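Local coordinates for flagellar hook-associated protein (Burkholderia pseudomallei, PDB 4UT1) that probably serves as a structural component of the bacterial flagellum, forming part of the junction that joins hook to filament, at residues Tyr96-Val99 against Ala100-Asn103; Pro109-Gly112 against Ile113-Ile117; Thr118-Phe121 against Thr122-Thr126; Ala154-Gln157 against Tyr158-Arg162. One frame throughout, in Å; residues are numbered along the deposited sequence.

Contact 1. Residues Tyr96-Val99 against Ala100-Asn103; sequences YTLV and AQLN
Tyr96 and Ala100 meet in an i to i+4 contact within a single helix, the helix 80-106, where one turn hands over to the next in the helical part of the chain. The side-chain part is a CH-pi contact. The methyl CB of Ala100 lies over one face of the tyrosine ring, 4.2 Å from its centroid and displaced toward the rim, so that CE1 of Tyr96 is the nearest ring atom to Ala100 CB at 3.9 Å. The ring reaches this place because CG of Tyr96 is anti to the backbone N (chi1 176°), which swings the aromatic group along the helix toward the following turn although the CB itself starts away from it.

The same two residues are also joined through their backbones, with Ala100 N donating to Tyr96 O at 2.7 Å. Three further bonds of the same kind follow in step: Gln101 N to Thr97 O at 3.0 Å, Leu102 N to Leu98 O at 3.0 Å, and Asn103 N to Val99 O at 2.8 Å. All four are fairly straight, the straightest being that to Leu98 O (165°).

Val99 and Leu102 are turned inward, where they touch Thr299 of helix 287-322, and Leu611 and Ile604 of helix 593-630 respectively. Thr97 instead bonds through OG1 to Ser93 O, a full turn back. The chemistry is therefore split: backbone amides supply the directional bonds across the two segments, while the Tyr96-Ala100 side-chain contact is apolar, a methyl on an aromatic face.

Contact 2. Residues Pro109-Gly112 against Ile113-Ile117; sequences PTAG and IATAI
Thr115 and Gly112 meet at the start of helix 113-129, where the loop following helix 80-106 turns into the first helical turn and Gly112 takes the N-cap position.

The hydrogen bonds between the loop and the helix start are all between backbone atoms. Gly112 O receives Ala116 N at 3.0 Å in a fairly straight bond; this is the first regular i to i+4 bond of the helix. The same oxygen also takes a weak bond from Thr115 N at 2.9 Å, and one residue earlier Ala111 O takes another weak one from Ala114 N at 3.1 Å. Two short-span bonds thus lead into the regular pattern. The backbone of Gly112 (phi 56°, psi -127°) has a shape few residues other than glycine adopt, and it bends the chain from loop into helix.

The remaining contacts are van der Waals in character. Thr115 OG1 stands beside its own backbone N (chi1 -70°), which carries it back over the loop to within 3.5 Å of Ala111 CA. The methyl CB of Ala114 also rests against the loop, 3.4 Å from Ala111 O.

Farther from the cap, Thr110 OG1 is hydrogen-bonded to Ser108 OG. Pro109 packs on Val601 of helix 593-630, which also meets Ile113 and Ala114 through Tyr597, while Ile113 and Ala116 rest on helix 134-193 at Gln150, placing this helix start between those two long helices.

Contact 3. Residues Thr118-Phe121 against Thr122-Thr126; sequences TNYF and TGLQT. With EDO (1,2-ethanediol), chain C.
Tyr120 and Leu124, one turn apart on helix 113-129, form the tight part of this contact. Methyl CD1 of Leu124 comes to 3.4 Å from Tyr120 CE2, and Leu124 CG lies over one face of the ring, toward its rim. With chi1 of Tyr120 at 178° the ring is carried beside the carbonyl carbon, toward the next turn and this leucine. Phe121 approaches the same methyl more loosely, its CD1 lying 4.4 Å from Leu124 CD1.

Around the helix the character changes to polar and wet. A water bridges Asn119 and Thr122: it donates to Asn119 OD1 at 2.8 Å and is hydrogen-bonded to Thr122 OG1 at 2.7 Å. The other end of the Asn119 amide, ND2, makes a weak bond of 3.3 Å to O2 of a 1,2-ethanediol, probably from the crystallisation liquor; Thr122 OG1 bonds weakly to a second such molecule. Backbone bonds such as Gly123 N to Asn119 O at 2.9 Å run through the helix as usual.

The packed side faces several elements. Tyr120 makes T-shaped stacks with Phe314 of helix 287-322 and with Phe337, and touches Ala144 of helix 134-193, while Leu124 is also covered by Leu577 of helix 572-579.

Contact 4. Residues Ala154-Gln157 against Tyr158-Arg162; sequences AGQQ and YSQLR. With EDO (1,2-ethanediol), chain G.
Gln157 reaches forward along helix 134-193 to Leu161 and Gln160, and its side chain can be followed outward. CB lies beside the peptide to Tyr158. From there chi1 (178°) sends CG away from the backbone N, and a bend at chi2 (69°) turns the amide forward along the helix, against Leu161. NE2 consequently lies 3.5 Å from Leu161 CG, and makes a weak bond to a water. OE1 points to another water, which donates to it at 2.8 Å. The side chains of Gln157 and Gln160 cross at about a right angle, their amide planes 78° apart. Their OE1 atoms, both acceptors, cannot bond each other directly, and this water donates to both.

A similar bridge joins Gln156 to Gln160: one water donates to Gln156 OE1 at 2.7 Å and accepts from Gln160 NE2 at 2.9 Å. The three glutamines thus share a water-bridged, largely exposed side of the helix.

The backbone is regular, with Leu161 N to Gln157 O at 2.9 Å and Tyr158 N to Ala154 O at 3.0 Å. Tyr158 CD2 lies 3.2 Å from Ala154 O, which sits at the ring's edge. The Tyr158 hydroxyl is hydrogen-bonded to Tyr600 OH, and Leu102 packs against the ring. One hydrated polar face and one largely apolar buried face, where Arg162 is held by salt bridges to Asp301 and Glu259, are characteristic of an amphipathic member of an alpha-helical bundle.

In the fold
Contacts 1, 3 and 4 each join consecutive turns of a helix (80-106, 113-129 and 134-193), whereas contact 2 joins a loop to the first turn of the helix that contact 3 continues. Apart from contacts 2 and 3, which adjoin along the chain, only contacts 1 and 4 touch: Leu102 CD1 meets Tyr158 CE1 at 3.7 Å and Leu161 CD1 at 3.6 Å. Each has a buried side (Leu98, Val99 and Leu102; Ile113, Ala114 and Ala116; Tyr120, Phe121 and Leu124; Ala154, Tyr158 and Leu161) and exposed residues such as Thr97, Thr110, Asn119, Gln156 and Gln160. Polar chemistry goes largely with the exposed side, and water bridges are most extensive in contact 4.

Contact 1. Residues Tyr96-Val99 against Ala100-Asn103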
loop_
_atom_site.group_PDB
_atom_site.type_symbol
_atom_site.label_atom_id
_atom_site.label_comp_id
_atom_site.label_asym_id
_atom_site.label_seq_id
_atom_site.Cartn_x
_atom_site.Cartn_y
_atom_site.Cartn_z
ATOM N N TYR A 96 -15.221 10.934 -14.683
ATOM C CA TYR A 96 -14.192 11.739 -15.350
ATOM C C TYR A 96 -13.779 12.965 -14.520
ATOM O O TYR A 96 -12.587 13.189 -14.272
ATOM C CB TYR A 96 -14.647 12.210 -16.739
ATOM C CG TYR A 96 -13.607 13.123 -17.344
ATOM C CD1 TYR A 96 -12.304 12.673 -17.525
ATOM C CD2 TYR A 96 -13.896 14.432 -17.691
ATOM C CE1 TYR A 96 -11.329 13.490 -18.047
ATOM C CE2 TYR A 96 -12.912 15.266 -18.226
ATOM C CZ TYR A 96 -11.634 14.786 -18.393
ATOM O OH TYR A 96 -10.648 15.598 -18.916
ATOM N N THR A 97 -14.759 13.758 -14.098
ATOM C CA THR A 97 -14.475 14.981 -13.355
ATOM C C THR A 97 -13.606 14.682 -12.131
ATOM O O THR A 97 -12.631 15.387 -11.861
ATOM C CB THR A 97 -15.775 15.699 -12.929
ATOM O OG1 THR A 97 -16.463 16.142 -14.101
ATOM C CG2 THR A 97 -15.466 16.899 -12.064
ATOM N N LEU A 98 -13.927 13.602 -11.426
ATOM C CA LEU A 98 -13.221 13.275 -10.200
ATOM C C LEU A 98 -11.805 12.784 -10.476
ATOM O O LEU A 98 -10.864 13.163 -9.779
ATOM C CB LEU A 98 -13.991 12.220 -9.407
ATOM C CG LEU A 98 -15.291 12.701 -8.765
ATOM C CD1 LEU A 98 -16.065 11.516 -8.251
ATOM C CD2 LEU A 98 -14.982 13.675 -7.646
ATOM N N VAL A 99 -11.649 11.938 -11.486
ATOM C CA VAL A 99 -10.316 11.397 -11.758
ATOM C C VAL A 99 -9.467 12.469 -12.431
ATOM O O VAL A 99 -8.251 12.504 -12.250
ATOM C CB VAL A 99 -10.367 10.104 -12.616
ATOM C CG1 VAL A 99 -10.988 10.372 -13.964
ATOM C CG2 VAL A 99 -8.966 9.497 -12.773
ATOM N N ALA A 100 -10.100 13.371 -13.181
ATOM C CA ALA A 100 -9.348 14.474 -13.775
ATOM C C ALA A 100 -8.782 15.368 -12.667
ATOM O O ALA A 100 -7.622 15.795 -12.722
ATOM C CB ALA A 100 -10.220 15.282 -14.727
ATOM N N GLN A 101 -9.615 15.646 -11.665
ATOM C CA GLN A 101 -9.190 16.376 -10.475
ATOM C C GLN A 101 -7.995 15.694 -9.796
ATOM O O GLN A 101 -6.987 16.341 -9.497
ATOM C CB GLN A 101 -10.349 16.518 -9.477
ATOM C CG GLN A 101 -9.965 17.290 -8.216
ATOM C CD GLN A 101 -11.043 17.275 -7.149
ATOM O OE1 GLN A 101 -10.779 17.590 -5.986
ATOM N NE2 GLN A 101 -12.260 16.918 -7.536
ATOM N N LEU A 102 -8.103 14.389 -9.552
ATOM C CA LEU A 102 -7.008 13.631 -8.955
ATOM C C LEU A 102 -5.748 13.680 -9.828
ATOM O O LEU A 102 -4.644 13.916 -9.340
ATOM C CB LEU A 102 -7.435 12.176 -8.715
ATOM C CG LEU A 102 -6.365 11.285 -8.083
ATOM C CD1 LEU A 102 -5.971 11.784 -6.686
ATOM C CD2 LEU A 102 -6.827 9.833 -8.043
ATOM N N ASN A 103 -5.923 13.465 -11.126
ATOM C CA ASN A 103 -4.796 13.429 -12.054
ATOM C C ASN A 103 -4.013 14.742 -12.087
ATOM O O ASN A 103 -2.771 14.751 -12.105
ATOM C CB ASN A 103 -5.295 13.086 -13.461
ATOM C CG ASN A 103 -4.160 12.790 -14.420
ATOM O OD1 ASN A 103 -3.228 12.047 -14.086
ATOM N ND2 ASN A 103 -4.219 13.381 -15.609
#

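Contact 2. Residues Pro109-Gly112 against Ile113-Ile117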
loop_
_atom_site.group_PDB
_atom_site.type_symbol
_atom_site.label_atom_id
_atom_site.label_comp_id
_atom_site.label_asym_id
_atom_site.label_seq_id
_atom_site.Cartn_x
_atom_site.Cartn_y
_atom_site.Cartn_z
ATOM N N PRO A 109 4.526 11.341 -13.609
ATOM C CA PRO A 109 4.975 10.070 -13.029
ATOM C C PRO A 109 6.456 10.081 -12.682
ATOM O O PRO A 109 6.912 9.186 -11.988
ATOM C CB PRO A 109 4.676 9.052 -14.137
ATOM C CG PRO A 109 4.675 9.846 -15.385
ATOM C CD PRO A 109 4.112 11.189 -15.018
ATOM N N THR A 110 7.176 11.094 -13.156
ATOM C CA THR A 110 8.614 11.202 -12.937
ATOM C C THR A 110 8.967 12.463 -12.152
ATOM O O THR A 110 10.101 12.933 -12.206
ATOM C CB THR A 110 9.387 11.224 -14.277
ATOM O OG1 THR A 110 8.833 12.240 -15.126
ATOM C CG2 THR A 110 9.286 9.885 -14.980
ATOM N N ALA A 111 7.987 13.028 -11.454
ATOM C CA ALA A 111 8.214 14.212 -10.630
ATOM C C ALA A 111 7.620 14.024 -9.236
ATOM O O ALA A 111 7.322 12.900 -8.824
ATOM C CB ALA A 111 7.618 15.455 -11.296
ATOM N N GLY A 112 7.445 15.133 -8.521
ATOM C CA GLY A 112 6.804 15.105 -7.219
ATOM C C GLY A 112 7.488 14.146 -6.263
ATOM O O GLY A 112 8.700 14.200 -6.074
ATOM N N ILE A 113 6.709 13.246 -5.679
ATOM C CA ILE A 113 7.236 12.315 -4.695
ATOM C C ILE A 113 8.382 11.455 -5.253
ATOM O O ILE A 113 9.312 11.120 -4.530
ATOM C CB ILE A 113 6.105 11.422 -4.145
ATOM C CG1 ILE A 113 5.261 12.232 -3.144
ATOM C CG2 ILE A 113 6.684 10.162 -3.502
ATOM C CD1 ILE A 113 3.837 11.753 -2.968
ATOM N N ALA A 114 8.332 11.116 -6.540
ATOM C CA ALA A 114 9.429 10.346 -7.136
ATOM C C ALA A 114 10.732 11.147 -7.079
ATOM O O ALA A 114 11.808 10.604 -6.791
ATOM C CB ALA A 114 9.103 9.960 -8.573
ATOM N N THR A 115 10.634 12.443 -7.329
ATOM C CA THR A 115 11.812 13.297 -7.266
ATOM C C THR A 115 12.315 13.429 -5.831
ATOM O O THR A 115 13.514 13.403 -5.599
ATOM C CB THR A 115 11.541 14.696 -7.841
ATOM O OG1 THR A 115 11.374 14.593 -9.260
ATOM C CG2 THR A 115 12.712 15.612 -7.552
ATOM N N ALA A 116 11.396 13.576 -4.878
ATOM C CA ALA A 116 11.777 13.680 -3.467
ATOM C C ALA A 116 12.499 12.409 -3.010
ATOM O O ALA A 116 13.457 12.471 -2.241
ATOM C CB ALA A 116 10.559 13.940 -2.589
ATOM N N ILE A 117 12.034 11.255 -3.476
ATOM C CA ILE A 117 12.682 9.990 -3.112
ATOM C C ILE A 117 14.102 9.939 -3.690
ATOM O O ILE A 117 15.070 9.665 -2.966
ATOM C CB ILE A 117 11.867 8.780 -3.596
ATOM C CG1 ILE A 117 10.564 8.686 -2.813
ATOM C CG2 ILE A 117 12.633 7.486 -3.372
ATOM C CD1 ILE A 117 9.646 7.582 -3.304
#

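Contact 3. Residues Thr118-Phe121 against Thr122-Thr126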
loop_
_atom_site.group_PDB
_atom_site.type_symbol
_atom_site.label_atom_id
_atom_site.label_comp_id
_atom_site.label_asym_id
_atom_site.label_seq_id
_atom_site.Cartn_x
_atom_site.Cartn_y
_atom_site.Cartn_z
ATOM N N THR A 118 14.229 10.214 -4.985
ATOM C CA THR A 118 15.546 10.234 -5.634
ATOM C C THR A 118 16.521 11.160 -4.912
ATOM O O THR A 118 17.685 10.802 -4.682
ATOM C CB THR A 118 15.445 10.685 -7.108
ATOM O OG1 THR A 118 14.589 9.786 -7.821
ATOM C CG2 THR A 118 16.824 10.704 -7.762
ATOM N N ASN A 119 16.042 12.348 -4.565
ATOM C CA ASN A 119 16.862 13.353 -3.899
ATOM C C ASN A 119 17.306 12.924 -2.502
ATOM O O ASN A 119 18.419 13.234 -2.066
ATOM C CB ASN A 119 16.108 14.687 -3.832
ATOM C CG ASN A 119 16.078 15.401 -5.173
ATOM O OD1 ASN A 119 16.799 15.026 -6.089
ATOM N ND2 ASN A 119 15.248 16.438 -5.291
ATOM N N TYR A 120 16.439 12.195 -1.809
ATOM C CA TYR A 120 16.779 11.704 -0.484
ATOM C C TYR A 120 17.952 10.734 -0.567
ATOM O O TYR A 120 18.918 10.851 0.184
ATOM C CB TYR A 120 15.601 10.996 0.191
ATOM C CG TYR A 120 16.016 10.455 1.544
ATOM C CD1 TYR A 120 16.179 11.311 2.627
ATOM C CD2 TYR A 120 16.290 9.097 1.728
ATOM C CE1 TYR A 120 16.585 10.825 3.865
ATOM C CE2 TYR A 120 16.682 8.614 2.952
ATOM C CZ TYR A 120 16.832 9.477 4.013
ATOM O OH TYR A 120 17.217 8.995 5.232
ATOM N N PHE A 121 17.870 9.786 -1.490
ATOM C CA PHE A 121 18.950 8.821 -1.638
ATOM C C PHE A 121 20.242 9.465 -2.167
ATOM O O PHE A 121 21.319 9.097 -1.722
ATOM C CB PHE A 121 18.505 7.655 -2.529
ATOM C CG PHE A 121 17.492 6.747 -1.866
ATOM C CD1 PHE A 121 17.781 6.132 -0.654
ATOM C CD2 PHE A 121 16.251 6.524 -2.445
ATOM C CE1 PHE A 121 16.851 5.313 -0.033
ATOM C CE2 PHE A 121 15.317 5.699 -1.836
ATOM C CZ PHE A 121 15.619 5.095 -0.623
ATOM N N THR A 122 20.164 10.442 -3.070
ATOM C CA THR A 122 21.421 11.053 -3.518
ATOM C C THR A 122 22.027 11.905 -2.401
ATOM O O THR A 122 23.247 12.035 -2.299
ATOM C CB THR A 122 21.259 11.882 -4.810
ATOM O OG1 THR A 122 20.432 13.030 -4.576
ATOM C CG2 THR A 122 20.644 11.019 -5.911
ATOM N N GLY A 123 21.185 12.449 -1.538
ATOM C CA GLY A 123 21.663 13.153 -0.363
ATOM C C GLY A 123 22.543 12.275 0.517
ATOM O O GLY A 123 23.529 12.736 1.088
ATOM N N LEU A 124 22.182 11.000 0.621
ATOM C CA LEU A 124 22.913 10.056 1.460
ATOM C C LEU A 124 24.238 9.670 0.811
ATOM O O LEU A 124 25.183 9.273 1.484
ATOM C CB LEU A 124 22.049 8.823 1.735
ATOM C CG LEU A 124 20.782 9.123 2.553
ATOM C CD1 LEU A 124 19.955 7.851 2.796
ATOM C CD2 LEU A 124 21.150 9.742 3.887
ATOM N N GLN A 125 24.307 9.785 -0.508
ATOM C CA GLN A 125 25.573 9.574 -1.201
ATOM C C GLN A 125 26.575 10.672 -0.832
ATOM O O GLN A 125 27.782 10.419 -0.685
ATOM C CB GLN A 125 25.345 9.519 -2.712
ATOM C CG GLN A 125 26.635 9.433 -3.509
ATOM C CD GLN A 125 26.409 8.886 -4.899
ATOM O OE1 GLN A 125 25.340 9.071 -5.485
ATOM N NE2 GLN A 125 27.409 8.194 -5.431
ATOM N N THR A 126 26.075 11.898 -0.688
ATOM C CA THR A 126 26.900 13.011 -0.233
ATOM C C THR A 126 27.422 12.729 1.163
ATOM O O THR A 126 28.591 12.971 1.462
ATOM C CB THR A 126 26.104 14.335 -0.253
ATOM O OG1 THR A 126 25.719 14.610 -1.600
ATOM C CG2 THR A 126 26.930 15.477 0.275
HETATM C C1 EDO C . 14.701 18.906 -1.405
HETATM O O1 EDO C . 15.151 18.995 -0.043
HETATM C C2 EDO C . 14.954 17.496 -1.940
HETATM O O2 EDO C . 13.741 16.872 -2.393
HETATM O O HOH W 1 19.393 14.116 -6.784
#

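Contact 4. Residues Ala154-Gln157 against Tyr158-Arg162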
loop_
_atom_site.group_PDB
_atom_site.type_symbol
_atom_site.label_atom_id
_atom_site.label_comp_id
_atom_site.label_asym_id
_atom_site.label_seq_id
_atom_site.Cartn_x
_atom_site.Cartn_y
_atom_site.Cartn_z
ATOM N N ALA A 154 -0.090 14.429 0.687
ATOM C CA ALA A 154 -0.803 13.481 -0.160
ATOM C C ALA A 154 -1.907 12.747 0.616
ATOM O O ALA A 154 -3.008 12.553 0.103
ATOM C CB ALA A 154 0.163 12.476 -0.770
ATOM N N GLY A 155 -1.615 12.345 1.852
ATOM C CA GLY A 155 -2.613 11.670 2.678
ATOM C C GLY A 155 -3.825 12.565 2.885
ATOM O O GLY A 155 -4.975 12.113 2.825
ATOM N N GLN A 156 -3.563 13.841 3.132
ATOM C CA GLN A 156 -4.631 14.822 3.315
ATOM C C GLN A 156 -5.470 14.982 2.050
ATOM O O GLN A 156 -6.695 15.074 2.131
ATOM C CB GLN A 156 -4.057 16.174 3.725
ATOM C CG GLN A 156 -3.359 16.205 5.076
ATOM C CD GLN A 156 -4.324 16.195 6.246
ATOM O OE1 GLN A 156 -5.323 16.926 6.262
ATOM N NE2 GLN A 156 -4.029 15.362 7.241
ATOM N N GLN A 157 -4.822 15.031 0.889
ATOM C CA GLN A 157 -5.535 15.175 -0.379
ATOM C C GLN A 157 -6.426 13.975 -0.667
ATOM O O GLN A 157 -7.589 14.120 -1.073
ATOM C CB GLN A 157 -4.562 15.383 -1.540
ATOM C CG GLN A 157 -5.258 15.503 -2.899
ATOM C CD GLN A 157 -6.070 16.795 -3.029
ATOM O OE1 GLN A 157 -5.607 17.872 -2.646
ATOM N NE2 GLN A 157 -7.277 16.687 -3.559
ATOM N N TYR A 158 -5.902 12.779 -0.441
ATOM C CA TYR A 158 -6.720 11.604 -0.660
ATOM C C TYR A 158 -7.922 11.573 0.274
ATOM O O TYR A 158 -9.033 11.279 -0.166
ATOM C CB TYR A 158 -5.872 10.326 -0.532
ATOM C CG TYR A 158 -5.200 10.030 -1.849
ATOM C CD1 TYR A 158 -5.932 9.507 -2.908
ATOM C CD2 TYR A 158 -3.850 10.329 -2.059
ATOM C CE1 TYR A 158 -5.354 9.258 -4.124
ATOM C CE2 TYR A 158 -3.261 10.082 -3.273
ATOM C CZ TYR A 158 -4.006 9.551 -4.305
ATOM O OH TYR A 158 -3.420 9.313 -5.524
ATOM N N SER A 159 -7.736 11.912 1.544
ATOM C CA SER A 159 -8.855 11.864 2.470
ATOM C C SER A 159 -9.837 12.994 2.154
ATOM O O SER A 159 -11.034 12.875 2.388
ATOM C CB SER A 159 -8.366 11.955 3.918
ATOM O OG SER A 159 -7.705 13.178 4.140
ATOM N N GLN A 160 -9.320 14.094 1.612
ATOM C CA GLN A 160 -10.184 15.209 1.264
ATOM C C GLN A 160 -11.094 14.844 0.090
ATOM O O GLN A 160 -12.304 15.104 0.119
ATOM C CB GLN A 160 -9.342 16.456 0.966
ATOM C CG GLN A 160 -8.755 17.085 2.237
ATOM C CD GLN A 160 -7.671 18.139 1.948
ATOM O OE1 GLN A 160 -7.404 18.467 0.796
ATOM N NE2 GLN A 160 -7.041 18.649 3.005
ATOM N N LEU A 161 -10.509 14.234 -0.930
ATOM C CA LEU A 161 -11.270 13.685 -2.040
ATOM C C LEU A 161 -12.271 12.633 -1.559
ATOM O O LEU A 161 -13.422 12.597 -2.023
ATOM C CB LEU A 161 -10.329 13.078 -3.081
ATOM C CG LEU A 161 -9.617 14.093 -3.977
ATOM C CD1 LEU A 161 -8.675 13.382 -4.926
ATOM C CD2 LEU A 161 -10.642 14.914 -4.744
ATOM N N ARG A 162 -11.839 11.791 -0.626
ATOM C CA ARG A 162 -12.714 10.740 -0.103
ATOM C C ARG A 162 -13.904 11.361 0.620
ATOM O O ARG A 162 -15.050 10.886 0.491
ATOM C CB ARG A 162 -11.953 9.787 0.822
ATOM C CG ARG A 162 -12.798 8.578 1.254
ATOM C CD ARG A 162 -11.954 7.489 1.906
ATOM N NE ARG A 162 -10.982 6.931 0.974
ATOM C CZ ARG A 162 -9.676 7.178 1.014
ATOM N NH1 ARG A 162 -9.163 7.966 1.956
ATOM N NH2 ARG A 162 -8.879 6.621 0.113
HETATM C C1 EDO G . -9.025 14.390 8.892
HETATM O O1 EDO G . -9.894 15.524 8.941
HETATM C C2 EDO G . -7.725 14.846 8.243
HETATM O O2 EDO G . -6.797 13.763 8.196
HETATM O O HOH W 2 -7.834 17.213 5.364
HETATM O O HOH W 3 -5.013 18.779 -0.026
HETATM O O HOH W 4 -8.747 18.279 -2.084
#